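Local coordinates for Endoglucanase(Endo-1,4-beta-glucanase)protein (Pseudomonas stutzeri, PDB 6R2J), which probably hydrolyses beta-1,4-glucosidic bonds in cellulose-like glucans, as a family 5 endoglucanase, and binds cellobiose, at residues His14-Ser19 / Glu308-His313. Numbering follows the deposited sequence.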
ATOM      1  N   HIS A  14       3.132  -4.609 -10.650  1.00  8.50           N
ATOM      2  CA  HIS A  14       1.716  -4.686 -10.310  1.00  9.44           C
ATOM      3  C   HIS A  14       1.453  -5.852  -9.382  1.00 10.26           C
ATOM      4  O   HIS A  14       1.599  -7.026  -9.764  1.00 11.20           O
ATOM      5  CB  HIS A  14       0.868  -4.749 -11.569  1.00 10.82           C
ATOM      6  CG  HIS A  14       1.063  -3.558 -12.445  1.00 10.75           C
ATOM      7  ND1 HIS A  14       0.947  -2.274 -11.967  1.00 10.09           N
ATOM      8  CD2 HIS A  14       1.454  -3.447 -13.734  1.00 10.74           C
ATOM      9  CE1 HIS A  14       1.224  -1.419 -12.935  1.00  9.88           C
ATOM     10  NE2 HIS A  14       1.515  -2.107 -14.021  1.00 10.53           N
ATOM     11  N   GLY A  15       1.098  -5.502  -8.153  1.00 10.05           N
ATOM     12  CA  GLY A  15       0.990  -6.461  -7.095  1.00 10.39           C
ATOM     13  C   GLY A  15      -0.374  -6.395  -6.486  1.00  8.44           C
ATOM     14  O   GLY A  15      -1.315  -5.924  -7.143  1.00  8.09           O
ATOM     15  N   VAL A  16      -0.468  -6.851  -5.227  1.00  6.81           N
ATOM     16  CA  VAL A  16      -1.739  -7.033  -4.551  1.00  6.70           C
ATOM     17  C   VAL A  16      -1.598  -6.644  -3.095  1.00  7.33           C
ATOM     18  O   VAL A  16      -0.593  -6.939  -2.455  1.00  8.20           O
ATOM     19  CB  VAL A  16      -2.227  -8.498  -4.636  1.00  9.08           C
ATOM     20  CG1 VAL A  16      -2.637  -8.890  -6.081  1.00 10.49           C
ATOM     21  CG2 VAL A  16      -1.175  -9.448  -4.092  1.00 10.22           C
ATOM     22  N   ASN A  17      -2.640  -6.036  -2.557  1.00  6.61           N
ATOM     23  CA  ASN A  17      -2.754  -5.941  -1.119  1.00  6.68           C
ATOM     24  C   ASN A  17      -3.277  -7.271  -0.573  1.00  6.95           C
ATOM     25  O   ASN A  17      -4.222  -7.842  -1.126  1.00  6.77           O
ATOM     26  CB  ASN A  17      -3.728  -4.836  -0.753  1.00  6.55           C
ATOM     27  CG  ASN A  17      -3.175  -3.461  -1.006  1.00  6.66           C
ATOM     28  OD1 ASN A  17      -2.495  -2.902  -0.143  1.00  8.41           O
ATOM     29  ND2 ASN A  17      -3.507  -2.878  -2.154  1.00  7.19           N
ATOM     30  N   ILE A  18      -2.693  -7.725   0.548  1.00  6.80           N
ATOM     31  CA  ILE A  18      -3.034  -9.006   1.164  1.00  6.71           C
ATOM     32  C   ILE A  18      -3.556  -8.814   2.585  1.00  7.47           C
ATOM     33  O   ILE A  18      -2.873  -8.203   3.428  1.00  7.17           O
ATOM     34  CB  ILE A  18      -1.838  -9.971   1.127  1.00  7.80           C
ATOM     35  CG1 ILE A  18      -1.469 -10.278  -0.338  1.00  9.05           C
ATOM     36  CG2 ILE A  18      -2.169 -11.266   1.876  1.00  8.34           C
ATOM     37  CD1 ILE A  18      -2.466 -11.188  -1.128  1.00  8.25           C
ATOM     38  N   SER A  19      -4.761  -9.344   2.849  1.00  7.67           N
ATOM     39  CA  SER A  19      -5.455  -9.282   4.121  1.00  8.76           C
ATOM     40  C   SER A  19      -4.744 -10.182   5.136  1.00  8.92           C
ATOM     41  O   SER A  19      -3.929 -11.046   4.758  1.00  9.19           O
ATOM     42  CB  SER A  19      -6.931  -9.653   3.928  1.00  9.12           C
ATOM     43  OG  SER A  19      -6.994 -10.875   3.276  1.00  9.90           O
ATOM     44  N   GLU A 308      -7.678 -12.157 -13.967  1.00 14.04           N
ATOM     45  CA  GLU A 308      -7.588 -12.318 -15.410  0.54 14.43           C
ATOM     46  C   GLU A 308      -7.340 -10.988 -16.113  1.00 15.25           C
ATOM     47  O   GLU A 308      -6.608 -10.942 -17.107  1.00 17.01           O
ATOM     48  CB  GLU A 308      -8.857 -13.014 -15.906  0.54 14.60           C
ATOM     49  CG  GLU A 308      -9.061 -14.406 -15.287  0.54 14.54           C
ATOM     50  CD  GLU A 308     -10.221 -15.156 -15.910  0.54 15.51           C
ATOM     51  OE1 GLU A 308     -11.179 -14.486 -16.360  0.54 16.26           O
ATOM     52  OE2 GLU A 308     -10.176 -16.411 -15.940  0.54 15.30           O
ATOM     53  N   LEU A 309      -7.904  -9.894 -15.601  1.00 15.52           N
ATOM     54  CA  LEU A 309      -7.651  -8.601 -16.233  1.00 16.76           C
ATOM     55  C   LEU A 309      -6.231  -8.114 -15.965  1.00 16.19           C
ATOM     56  O   LEU A 309      -5.647  -7.424 -16.808  1.00 16.00           O
ATOM     57  CB  LEU A 309      -8.689  -7.575 -15.774  1.00 18.80           C
ATOM     58  CG  LEU A 309      -8.546  -6.241 -16.492  1.00 19.80           C
ATOM     59  CD1 LEU A 309      -9.735  -5.793 -17.302  1.00 19.96           C
ATOM     60  CD2 LEU A 309      -8.219  -5.189 -15.427  1.00 21.60           C
ATOM     61  N   MET A 310      -5.676  -8.451 -14.797  1.00 16.55           N
ATOM     62  CA  MET A 310      -4.334  -8.003 -14.451  1.00 16.74           C
ATOM     63  C   MET A 310      -3.295  -8.630 -15.368  1.00 14.29           C
ATOM     64  O   MET A 310      -2.291  -7.997 -15.696  1.00 13.06           O
ATOM     65  CB  MET A 310      -4.020  -8.381 -13.001  1.00 17.72           C
ATOM     66  CG  MET A 310      -4.571  -7.463 -11.915  1.00 19.98           C
ATOM     67  SD  MET A 310      -3.759  -7.887 -10.296  1.00 22.35           S
ATOM     68  CE  MET A 310      -2.051  -7.745 -10.764  1.00 20.38           C
ATOM     69  N   ARG A 311      -3.507  -9.877 -15.778  1.00 15.19           N
ATOM     70  CA  ARG A 311      -2.422 -10.640 -16.390  1.00 17.49           C
ATOM     71  C   ARG A 311      -1.861  -9.983 -17.651  1.00 17.80           C
ATOM     72  O   ARG A 311      -0.648 -10.081 -17.901  1.00 17.21           O
ATOM     73  CB  ARG A 311      -2.863 -12.081 -16.642  1.00 20.88           C
ATOM     74  CG  ARG A 311      -2.944 -12.890 -15.364  1.00 23.14           C
ATOM     75  CD  ARG A 311      -2.858 -14.364 -15.640  1.00 25.37           C
ATOM     76  NE  ARG A 311      -4.017 -14.846 -16.392  1.00 26.58           N
ATOM     77  CZ  ARG A 311      -4.975 -15.616 -15.890  1.00 25.68           C
ATOM     78  NH1 ARG A 311      -4.909 -15.970 -14.609  1.00 24.62           N
ATOM     79  NH2 ARG A 311      -5.969 -16.057 -16.675  1.00 26.38           N
ATOM     80  N   LYS A 312      -2.706  -9.328 -18.465  1.00 18.41           N
ATOM     81  CA  LYS A 312      -2.173  -8.730 -19.685  1.00 18.70           C
ATOM     82  C   LYS A 312      -1.157  -7.641 -19.389  1.00 18.44           C
ATOM     83  O   LYS A 312      -0.362  -7.300 -20.280  1.00 20.32           O
ATOM     84  CB  LYS A 312      -3.288  -8.206 -20.596  1.00 19.76           C
ATOM     85  CG  LYS A 312      -3.777  -6.806 -20.307  1.00 19.15           C
ATOM     86  CD  LYS A 312      -4.869  -6.338 -21.306  1.00 18.80           C
ATOM     87  CE  LYS A 312      -6.118  -7.269 -21.329  1.00 18.00           C
ATOM     88  NZ  LYS A 312      -6.834  -7.521 -20.002  1.00 18.13           N
ATOM     89  N   HIS A 313      -1.143  -7.111 -18.153  1.00 14.99           N
ATOM     90  CA  HIS A 313      -0.359  -5.929 -17.801  1.00 12.74           C
ATOM     91  C   HIS A 313       0.914  -6.197 -17.000  1.00 11.54           C
ATOM     92  O   HIS A 313       1.676  -5.256 -16.779  1.00 12.60           O
ATOM     93  CB  HIS A 313      -1.213  -4.904 -17.035  1.00 12.29           C
ATOM     94  CG  HIS A 313      -2.481  -4.534 -17.735  1.00 12.83           C
ATOM     95  ND1 HIS A 313      -2.510  -3.754 -18.872  1.00 14.30           N
ATOM     96  CD2 HIS A 313      -3.769  -4.856 -17.466  1.00 13.13           C
ATOM     97  CE1 HIS A 313      -3.761  -3.628 -19.280  1.00 14.94           C
ATOM     98  NE2 HIS A 313      -4.543  -4.282 -18.440  1.00 14.34           N
TER
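H14 and M310 carry this contact, and H313 adds its backbone oxygen. The fold is a (beta/alpha)8 TIM barrel. Strand 14-18 is its first strand. Helix 305-311 comes after the last strand, 280-285, and packs against the outer side of strand 14-18. The contact is buried.

The CB of H14 is directed toward 308-313. It lies 4.3 Å from CE of M310. With CG anti to the carbonyl carbon (chi1 -60°), the ring reaches the backbone O of H313. CD2 of H14 presents its C-H edge to O of H313 at 3.5 Å, with the oxygen in the ring plane. ND1 of H14 is hydrogen-bonded to OG of S280 on strand 280-285, and NE2, at the tip, to the side chain of N274 on helix 260-276. With both ring nitrogens held, the rotation of the imidazole is fixed.

The CB of M310 is directed toward 14-19. SD of M310 is 4.5 Å from V16 CG1, a loose apolar contact. The chain bends at the thioether (chi3 54°). This brings CE of M310 to 3.9 Å from the backbone O of H14. The same CE of M310 lies 4.1 Å from O of G15.

The CB of H313 also starts toward the strand, but its ring leads away, and NE2 is hydrogen-bonded to D267 OD1. N of H313 is hydrogen-bonded to M310 O at 2.9 Å. The amide of N274 links the two histidines: OD1 is the partner of H14 NE2, and ND2 is hydrogen-bonded to H313 O.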